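Local coordinates for hemolysin-related protein (Vibrio cholerae serotype O1, PDB 6MLT), which is a secreted biofilm matrix protein that binds calcium and probably carbohydrate, and is thought to contribute to adhesion of the bacterial biofilm, at residues N29-A34 and V59-G64; K66-G71 and D95-P100; S297-Y302 and V426-F431. All blocks are in the same frame, centred on the assembly; numbering follows the deposited sequence.

The three contacts follow one another along the chain of an all-beta protein. Interactions 1 and 2 are neighbours, their centres about 7 Å apart, and sit on or beside one antiparallel sheet: strand 56-63 pairs with strand 28-30 in interaction 1, while interaction 2 joins the loop leading into strand 71-76 to the loop that leaves strand 93-94. Met32 CE meets Tyr67 CD2 where they touch. Interaction 3 lies on the other side of the chain's centre, about 69 Å from interaction 1 between centres, in the beta-prism lectin part, inserted between strands of the propeller-like body. The lectin-like part is thus spatially separate from that body, consistent with a role of its own in adhesion.

Interaction 1 of 3, residues N29-A34 and V59-G64; sequences NQVMAA and VVTFEG
Gln30 and Phe62 hold the two segments together through a pair of backbone hydrogen bonds, Gln30 N to Phe62 O and Phe62 N to Gln30 O, each 2.9 Å long. This is an antiparallel hydrogen-bonded pair, and because Asn29 and Gln30 both face Phe62 it forms a classic beta bulge. Gln30 O also receives a CA-H...O contact from Thr61. Beyond the bulge the first segment leaves the strand as a loop, and water takes over: one molecule accepts from Met32 N and donates to Val60 O, another links Ala33 O with Val60 N. A third joins Asn29 OD1 to Gly64 N on the other flank.

The side chains add a second layer. With chi1 at 62°, the Phe62 ring swings back over the partner strand, and Gln30 CB sits over one face, 3.5 Å from the ring centroid in a CH-pi contact. Met32 N lies at the ring edge, near its plane, while Met32 CB packs 3.8 Å from Phe62 CE1. The Gln30 chain bends at chi2 (-76°), carrying its amide away from the ring; NE2 donates to Asn29 OD1 from above the carbonyl plane, and OE1 accepts from Asp543 N. Farther along, Val31 CG1 lies 4.0 Å from Val59 CB and Val31 CG2 3.8 Å from Thr61 CG2.

The chemistry implies a division of labour: direct bonds fix the register at a single residue pair, the Phe62 ring packs over Gln30 CB, and water serves Met32 N, Val60 O, Ala33 O and Val60 N, whereas Gly64 O is buried without a modelled partner.

Interaction 2 of 3, residues K66-G71 and D95-P100; sequences KYANGG and DARYAP
Ala96 and Arg97 press against the carbonyl of Tyr67, and this is the tight part of the contact: Ala96 CB points toward the other segment and packs 3.5 Å from Tyr67 O, and Arg97 CG lies 3.6 Å from the same Tyr67 O. The backbones come nearest beside it, with Gly70 CA 4.4 Å from Asp95 CA. No direct hydrogen bond crosses; one water bridges the segments, donating to Tyr67 O at 2.6 Å, accepting from Gly70 N and Ala96 N, and making a weak bond to Asp95 OD1.

The looser, more exposed side is the guanidinium end. Arg97 CG meets the edge of the Tyr67 ring, the two side chains crossing at about a right angle; farther out Ala68 CA lies over the centre of one guanidinium face, and Arg97 NH1 is 3.8 Å from Ala68 CB. A bend at chi3 (-73°) turns the group back to Asp95, which it grips side-on: NE donates to OD2 on its syn lone pair, and Arg97 NH2 forms a 2.8 Å salt bridge with Asp95 OD1, so the guanidinium's rotation is fixed. Arg97 also touches Leu520 and Trp521.

Separately, Asp95 OD2 accepts from Arg97 N, closing an Asx turn that faces the type I beta turn from Lys66 to Asn69. Segment 66-71 links strands of one sheet, whereas 95-100 leads from strand 93-94 to strand 101-103 of the next, a sheet-to-sheet connection consistent with a propeller-like body.

Interaction 3 of 3, residues S297-Y302 and V426-F431; sequences SAVYGY and VNAVQF
Tyr300 and Phe431 meet ring to ring: their side chains cross at about a right angle, though the ring planes are inclined by only about 43°. Tyr300 CE2 lies at the edge of the Phe431 ring, near its plane, 3.8 Å from Phe431 CE2. One face of the Tyr300 ring carries the carbonyl oxygen of Ala298, 3.3 Å above the plane and offset toward the rim. At the far end of the contact the Tyr302 ring turns an edge to Asn427 O, near its plane, while its ring also meets that of Tyr368.

Backbone bonds set the register. Tyr300 N donates to Val429 O in a nearly straight bond, and Val429 N returns one to Tyr300 O, making an antiparallel hydrogen-bonded pair. Gly301 and Ala428 form the neighbouring non-hydrogen-bonded pair, with their CA atoms only 4.0 Å apart. Tyr302 N donates to Asn427 O from above the carbonyl plane.

Around Ser297 side chains supplement one backbone bond. Its N donates to Phe431 O, and with chi1 at 69° Ser297 OG stands where it accepts from Phe431 N at 2.9 Å while donating to Ala298 O. Gln430, extended with CG anti to the backbone N (chi1 175°), carries NE2 alongside Val299 CG2 to Ser297 O, a 2.8 Å bond lying in its amide plane; its OE1 accepts from Asn411 ND2. The Tyr300 ring packs on Val357 and Tyr399 of one neighbouring sheet.

Strand 295-301 is thus an outer strand of a four-stranded antiparallel sheet, paired with strand 428-435 from more than a hundred residues later. Closure of one sheet by both ends of the module, with Tyr300 and Phe431 turned to the sheet of strands 352-359 and 394-400, and Val429 reaching Ile329 of the third, is the arrangement of a beta-prism lectin domain.

Interaction 1 of 3, residues N29-A34 and V59-G64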
loop_
_atom_site.group_PDB
_atom_site.type_symbol
_atom_site.label_atom_id
_atom_site.label_comp_id
_atom_site.label_asym_id
_atom_site.label_seq_id
_atom_site.Cartn_x
_atom_site.Cartn_y
_atom_site.Cartn_z
ATOM N N ASN A 29 -26.961 -13.866 -13.951
ATOM C CA ASN A 29 -27.198 -12.717 -13.084
ATOM C C ASN A 29 -26.616 -12.899 -11.685
ATOM O O ASN A 29 -26.996 -12.160 -10.769
ATOM C CB ASN A 29 -28.700 -12.438 -12.978
ATOM C CG ASN A 29 -29.467 -13.625 -12.454
ATOM O OD1 ASN A 29 -28.879 -14.625 -12.049
ATOM N ND2 ASN A 29 -30.787 -13.521 -12.451
ATOM N N GLN A 30 -25.714 -13.859 -11.497
ATOM C CA GLN A 30 -25.030 -14.094 -10.230
ATOM C C GLN A 30 -23.611 -13.552 -10.324
ATOM O O GLN A 30 -22.981 -13.641 -11.381
ATOM C CB GLN A 30 -24.976 -15.591 -9.908
ATOM C CG GLN A 30 -26.305 -16.331 -10.004
ATOM C CD GLN A 30 -27.216 -16.045 -8.824
ATOM O OE1 GLN A 30 -26.798 -16.122 -7.671
ATOM N NE2 GLN A 30 -28.468 -15.710 -9.110
ATOM N N VAL A 31 -23.099 -13.005 -9.223
ATOM C CA VAL A 31 -21.741 -12.464 -9.204
ATOM C C VAL A 31 -21.045 -12.921 -7.930
ATOM O O VAL A 31 -21.619 -12.849 -6.837
ATOM C CB VAL A 31 -21.734 -10.926 -9.317
ATOM C CG1 VAL A 31 -20.318 -10.414 -9.469
ATOM C CG2 VAL A 31 -22.580 -10.478 -10.503
ATOM N N MET A 32 -19.804 -13.406 -8.071
ATOM C CA MET A 32 -19.048 -13.889 -6.919
ATOM C C MET A 32 -17.558 -13.585 -7.061
ATOM O O MET A 32 -16.722 -14.299 -6.495
ATOM C CB MET A 32 -19.297 -15.400 -6.720
ATOM C CG MET A 32 -18.887 -15.931 -5.343
ATOM S SD MET A 32 -19.846 -17.384 -4.829
ATOM C CE MET A 32 -19.599 -18.483 -6.233
ATOM N N ALA A 33 -17.213 -12.529 -7.796
ATOM C CA ALA A 33 -15.844 -12.048 -7.902
ATOM C C ALA A 33 -15.832 -10.551 -7.636
ATOM O O ALA A 33 -16.804 -9.845 -7.922
ATOM C CB ALA A 33 -15.233 -12.346 -9.280
ATOM N N ALA A 34 -14.728 -10.079 -7.073
ATOM C CA ALA A 34 -14.664 -8.701 -6.610
ATOM C C ALA A 34 -14.882 -7.738 -7.778
ATOM O O ALA A 34 -14.399 -7.987 -8.890
ATOM C CB ALA A 34 -13.316 -8.422 -5.941
ATOM N N VAL A 59 -17.966 -6.430 -13.779
ATOM C CA VAL A 59 -18.195 -7.688 -13.080
ATOM C C VAL A 59 -18.314 -8.799 -14.115
ATOM O O VAL A 59 -18.464 -8.554 -15.315
ATOM C CB VAL A 59 -19.454 -7.645 -12.187
ATOM C CG1 VAL A 59 -19.271 -6.632 -11.076
ATOM C CG2 VAL A 59 -20.684 -7.310 -13.007
ATOM N N VAL A 60 -18.241 -10.036 -13.632
ATOM C CA VAL A 60 -18.461 -11.227 -14.441
ATOM C C VAL A 60 -19.666 -11.953 -13.856
ATOM O O VAL A 60 -19.674 -12.282 -12.664
ATOM C CB VAL A 60 -17.224 -12.138 -14.467
ATOM C CG1 VAL A 60 -17.446 -13.308 -15.424
ATOM C CG2 VAL A 60 -15.965 -11.336 -14.855
ATOM N N THR A 61 -20.686 -12.193 -14.682
ATOM C CA THR A 61 -21.926 -12.808 -14.228
ATOM C C THR A 61 -22.008 -14.264 -14.677
ATOM O O THR A 61 -21.540 -14.620 -15.765
ATOM C CB THR A 61 -23.152 -12.044 -14.751
ATOM O OG1 THR A 61 -23.183 -12.076 -16.189
ATOM C CG2 THR A 61 -23.118 -10.602 -14.289
ATOM N N PHE A 62 -22.616 -15.106 -13.835
ATOM C CA PHE A 62 -22.840 -16.514 -14.151
ATOM C C PHE A 62 -24.267 -16.912 -13.787
ATOM O O PHE A 62 -24.979 -16.198 -13.077
ATOM C CB PHE A 62 -21.838 -17.429 -13.426
ATOM C CG PHE A 62 -21.927 -17.375 -11.933
ATOM C CD1 PHE A 62 -21.219 -16.421 -11.219
ATOM C CD2 PHE A 62 -22.700 -18.291 -11.232
ATOM C CE1 PHE A 62 -21.286 -16.376 -9.835
ATOM C CE2 PHE A 62 -22.774 -18.244 -9.849
ATOM C CZ PHE A 62 -22.063 -17.288 -9.153
ATOM N N GLU A 63 -24.667 -18.084 -14.279
ATOM C CA GLU A 63 -26.010 -18.610 -14.084
ATOM C C GLU A 63 -26.013 -19.655 -12.980
ATOM O O GLU A 63 -25.127 -20.513 -12.924
ATOM C CB GLU A 63 -26.544 -19.242 -15.373
ATOM C CG GLU A 63 -27.946 -19.835 -15.225
ATOM C CD GLU A 63 -28.362 -20.708 -16.401
ATOM O OE1 GLU A 63 -27.506 -21.032 -17.252
ATOM O OE2 GLU A 63 -29.555 -21.076 -16.458
ATOM N N GLY A 64 -27.030 -19.589 -12.125
ATOM C CA GLY A 64 -27.236 -20.627 -11.125
ATOM C C GLY A 64 -26.000 -20.861 -10.286
ATOM O O GLY A 64 -25.417 -19.928 -9.728
HETATM O O HOH W 1 -29.114 -17.528 -12.138
HETATM O O HOH W 2 -18.735 -13.783 -10.622
HETATM O O HOH W 3 -17.135 -9.779 -10.809
#

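Interaction 2 of 3, residues K66-G71 and D95-P100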
loop_
_atom_site.group_PDB
_atom_site.type_symbol
_atom_site.label_atom_id
_atom_site.label_comp_id
_atom_site.label_asym_id
_atom_site.label_seq_id
_atom_site.Cartn_x
_atom_site.Cartn_y
_atom_site.Cartn_z
ATOM N N LYS A 66 -23.229 -22.263 -11.556
ATOM C CA LYS A 66 -22.220 -22.606 -12.563
ATOM C C LYS A 66 -21.040 -21.644 -12.560
ATOM O O LYS A 66 -20.527 -21.269 -13.618
ATOM C CB LYS A 66 -22.872 -22.653 -13.944
ATOM N N TYR A 67 -20.556 -21.255 -11.383
ATOM C CA TYR A 67 -19.507 -20.243 -11.318
ATOM C C TYR A 67 -18.158 -20.756 -11.799
ATOM O O TYR A 67 -17.258 -19.941 -12.035
ATOM C CB TYR A 67 -19.367 -19.712 -9.886
ATOM C CG TYR A 67 -19.139 -20.787 -8.851
ATOM C CD1 TYR A 67 -17.868 -21.297 -8.614
ATOM C CD2 TYR A 67 -20.198 -21.302 -8.119
ATOM C CE1 TYR A 67 -17.662 -22.288 -7.668
ATOM C CE2 TYR A 67 -20.004 -22.289 -7.170
ATOM C CZ TYR A 67 -18.735 -22.776 -6.948
ATOM O OH TYR A 67 -18.540 -23.764 -6.003
ATOM N N ALA A 68 -17.991 -22.069 -11.941
ATOM C CA ALA A 68 -16.721 -22.645 -12.362
ATOM C C ALA A 68 -16.611 -22.813 -13.871
ATOM O O ALA A 68 -15.554 -23.227 -14.351
ATOM C CB ALA A 68 -16.511 -24.003 -11.684
ATOM N N ASN A 69 -17.654 -22.472 -14.628
ATOM C CA ASN A 69 -17.704 -22.774 -16.055
ATOM C C ASN A 69 -17.741 -21.521 -16.922
ATOM O O ASN A 69 -18.164 -21.596 -18.075
ATOM C CB ASN A 69 -18.915 -23.656 -16.358
ATOM C CG ASN A 69 -18.997 -24.864 -15.445
ATOM O OD1 ASN A 69 -19.801 -24.899 -14.513
ATOM N ND2 ASN A 69 -18.147 -25.850 -15.694
ATOM N N GLY A 70 -17.318 -20.380 -16.391
ATOM C CA GLY A 70 -17.246 -19.147 -17.148
ATOM C C GLY A 70 -18.498 -18.295 -17.004
ATOM O O GLY A 70 -19.587 -18.779 -16.702
ATOM N N GLY A 71 -18.323 -16.991 -17.227
ATOM C CA GLY A 71 -19.416 -16.040 -17.169
ATOM C C GLY A 71 -19.178 -14.890 -18.125
ATOM O O GLY A 71 -18.143 -14.818 -18.789
ATOM N N ASP A 95 -13.511 -16.179 -16.752
ATOM C CA ASP A 95 -13.763 -16.949 -15.547
ATOM C C ASP A 95 -14.531 -16.090 -14.548
ATOM O O ASP A 95 -14.268 -14.894 -14.399
ATOM C CB ASP A 95 -12.469 -17.450 -14.925
ATOM C CG ASP A 95 -12.720 -18.562 -13.925
ATOM O OD1 ASP A 95 -12.896 -19.718 -14.363
ATOM O OD2 ASP A 95 -12.791 -18.274 -12.711
ATOM N N ALA A 96 -15.514 -16.697 -13.892
ATOM C CA ALA A 96 -16.399 -15.971 -12.992
ATOM C C ALA A 96 -15.875 -15.903 -11.565
ATOM O O ALA A 96 -16.483 -15.226 -10.732
ATOM C CB ALA A 96 -17.793 -16.611 -12.998
ATOM N N ARG A 97 -14.757 -16.570 -11.265
ATOM C CA ARG A 97 -14.228 -16.615 -9.907
ATOM C C ARG A 97 -13.157 -15.572 -9.635
ATOM O O ARG A 97 -12.877 -15.288 -8.465
ATOM C CB ARG A 97 -13.646 -18.005 -9.612
ATOM C CG ARG A 97 -14.661 -19.135 -9.720
ATOM C CD ARG A 97 -13.988 -20.493 -9.801
ATOM N NE ARG A 97 -13.365 -20.697 -11.103
ATOM C CZ ARG A 97 -12.891 -21.860 -11.530
ATOM N NH1 ARG A 97 -12.954 -22.934 -10.753
ATOM N NH2 ARG A 97 -12.356 -21.947 -12.739
ATOM N N TYR A 98 -12.549 -15.005 -10.672
ATOM C CA TYR A 98 -11.471 -14.039 -10.522
ATOM C C TYR A 98 -11.858 -12.733 -11.196
ATOM O O TYR A 98 -12.366 -12.730 -12.323
ATOM C CB TYR A 98 -10.164 -14.566 -11.121
ATOM C CG TYR A 98 -9.608 -15.793 -10.428
ATOM C CD1 TYR A 98 -8.729 -15.672 -9.359
ATOM C CD2 TYR A 98 -9.952 -17.073 -10.854
ATOM C CE1 TYR A 98 -8.208 -16.789 -8.730
ATOM C CE2 TYR A 98 -9.437 -18.199 -10.231
ATOM C CZ TYR A 98 -8.565 -18.047 -9.168
ATOM O OH TYR A 98 -8.044 -19.145 -8.533
ATOM N N ALA A 99 -11.622 -11.628 -10.511
ATOM C CA ALA A 99 -11.865 -10.339 -11.122
ATOM C C ALA A 99 -10.900 -10.133 -12.286
ATOM O O ALA A 99 -9.726 -10.501 -12.192
ATOM C CB ALA A 99 -11.689 -9.211 -10.108
ATOM N N PRO A 100 -11.359 -9.560 -13.392
ATOM C CA PRO A 100 -10.416 -9.121 -14.428
ATOM C C PRO A 100 -9.594 -7.938 -13.945
ATOM O O PRO A 100 -9.734 -7.513 -12.795
ATOM C CB PRO A 100 -11.325 -8.744 -15.608
ATOM C CG PRO A 100 -12.648 -8.496 -15.028
ATOM C CD PRO A 100 -12.759 -9.299 -13.763
HETATM O O HOH W 4 -15.660 -19.668 -14.080
#

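Interaction 3 of 3, residues S297-Y302 and V426-F431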
loop_
_atom_site.group_PDB
_atom_site.type_symbol
_atom_site.label_atom_id
_atom_site.label_comp_id
_atom_site.label_asym_id
_atom_site.label_seq_id
_atom_site.Cartn_x
_atom_site.Cartn_y
_atom_site.Cartn_z
ATOM N N SER A 297 17.833 21.004 24.203
ATOM C CA SER A 297 18.893 21.333 25.137
ATOM C C SER A 297 18.971 22.846 25.317
ATOM O O SER A 297 18.217 23.611 24.710
ATOM C CB SER A 297 20.224 20.798 24.625
ATOM O OG SER A 297 20.626 21.530 23.476
ATOM N N ALA A 298 19.917 23.288 26.142
ATOM C CA ALA A 298 20.264 24.696 26.182
ATOM C C ALA A 298 20.997 25.077 24.895
ATOM O O ALA A 298 21.367 24.226 24.080
ATOM C CB ALA A 298 21.129 25.002 27.404
ATOM N N VAL A 299 21.198 26.379 24.711
ATOM C CA VAL A 299 21.992 26.899 23.602
ATOM C C VAL A 299 23.449 26.935 24.033
ATOM O O VAL A 299 23.780 27.493 25.087
ATOM C CB VAL A 299 21.509 28.298 23.182
ATOM C CG1 VAL A 299 22.371 28.842 22.044
ATOM C CG2 VAL A 299 20.045 28.252 22.766
ATOM N N TYR A 300 24.322 26.350 23.220
ATOM C CA TYR A 300 25.755 26.311 23.498
ATOM C C TYR A 300 26.493 27.146 22.459
ATOM O O TYR A 300 26.446 26.838 21.264
ATOM C CB TYR A 300 26.261 24.868 23.494
ATOM C CG TYR A 300 25.420 23.946 24.346
ATOM C CD1 TYR A 300 25.410 24.065 25.731
ATOM C CD2 TYR A 300 24.622 22.969 23.764
ATOM C CE1 TYR A 300 24.632 23.233 26.515
ATOM C CE2 TYR A 300 23.844 22.131 24.539
ATOM C CZ TYR A 300 23.856 22.269 25.913
ATOM O OH TYR A 300 23.086 21.440 26.689
ATOM N N GLY A 301 27.173 28.202 22.907
ATOM C CA GLY A 301 27.979 29.019 22.022
ATOM C C GLY A 301 27.534 30.473 22.030
ATOM O O GLY A 301 27.083 30.999 23.055
ATOM N N TYR A 302 27.661 31.114 20.870
ATOM C CA TYR A 302 27.586 32.568 20.749
ATOM C C TYR A 302 26.585 32.923 19.657
ATOM O O TYR A 302 26.813 32.623 18.480
ATOM C CB TYR A 302 28.975 33.133 20.448
ATOM C CG TYR A 302 30.008 32.625 21.429
ATOM C CD1 TYR A 302 30.655 31.412 21.225
ATOM C CD2 TYR A 302 30.306 33.344 22.579
ATOM C CE1 TYR A 302 31.580 30.941 22.129
ATOM C CE2 TYR A 302 31.225 32.879 23.491
ATOM C CZ TYR A 302 31.860 31.677 23.264
ATOM O OH TYR A 302 32.779 31.215 24.172
ATOM N N VAL A 426 30.044 27.507 12.518
ATOM C CA VAL A 426 28.943 27.371 13.462
ATOM C C VAL A 426 29.335 28.060 14.763
ATOM O O VAL A 426 30.318 27.677 15.410
ATOM C CB VAL A 426 28.593 25.897 13.696
ATOM C CG1 VAL A 426 27.563 25.759 14.797
ATOM C CG2 VAL A 426 28.079 25.276 12.404
ATOM N N ASN A 427 28.556 29.069 15.160
ATOM C CA ASN A 427 28.871 29.837 16.354
ATOM C C ASN A 427 28.076 29.404 17.580
ATOM O O ASN A 427 28.542 29.626 18.707
ATOM C CB ASN A 427 28.647 31.326 16.088
ATOM C CG ASN A 427 29.530 31.848 14.960
ATOM O OD1 ASN A 427 29.072 32.056 13.835
ATOM N ND2 ASN A 427 30.811 32.036 15.255
ATOM N N ALA A 428 26.908 28.793 17.396
ATOM C CA ALA A 428 26.166 28.214 18.506
ATOM C C ALA A 428 25.333 27.053 17.992
ATOM O O ALA A 428 24.961 27.001 16.816
ATOM C CB ALA A 428 25.266 29.242 19.198
ATOM N N VAL A 429 25.012 26.128 18.902
ATOM C CA VAL A 429 24.185 24.975 18.575
ATOM C C VAL A 429 23.228 24.675 19.718
ATOM O O VAL A 429 23.464 25.024 20.877
ATOM C CB VAL A 429 25.018 23.711 18.263
ATOM C CG1 VAL A 429 25.845 23.912 17.021
ATOM C CG2 VAL A 429 25.904 23.351 19.451
ATOM N N GLN A 430 22.147 23.991 19.365
ATOM C CA GLN A 430 21.138 23.545 20.310
ATOM C C GLN A 430 20.531 22.272 19.746
ATOM O O GLN A 430 20.262 22.194 18.547
ATOM C CB GLN A 430 20.068 24.620 20.529
ATOM C CG GLN A 430 18.908 24.206 21.414
ATOM C CD GLN A 430 17.916 25.338 21.608
ATOM O OE1 GLN A 430 17.557 26.034 20.656
ATOM N NE2 GLN A 430 17.489 25.547 22.847
ATOM N N PHE A 431 20.338 21.278 20.604
ATOM C CA PHE A 431 19.894 19.961 20.171
ATOM C C PHE A 431 18.399 19.796 20.399
ATOM O O PHE A 431 17.875 20.176 21.450
ATOM C CB PHE A 431 20.663 18.868 20.906
ATOM C CG PHE A 431 22.143 18.997 20.763
ATOM C CD1 PHE A 431 22.768 18.632 19.582
ATOM C CD2 PHE A 431 22.908 19.517 21.788
ATOM C CE1 PHE A 431 24.137 18.773 19.436
ATOM C CE2 PHE A 431 24.280 19.659 21.650
ATOM C CZ PHE A 431 24.891 19.284 20.471
#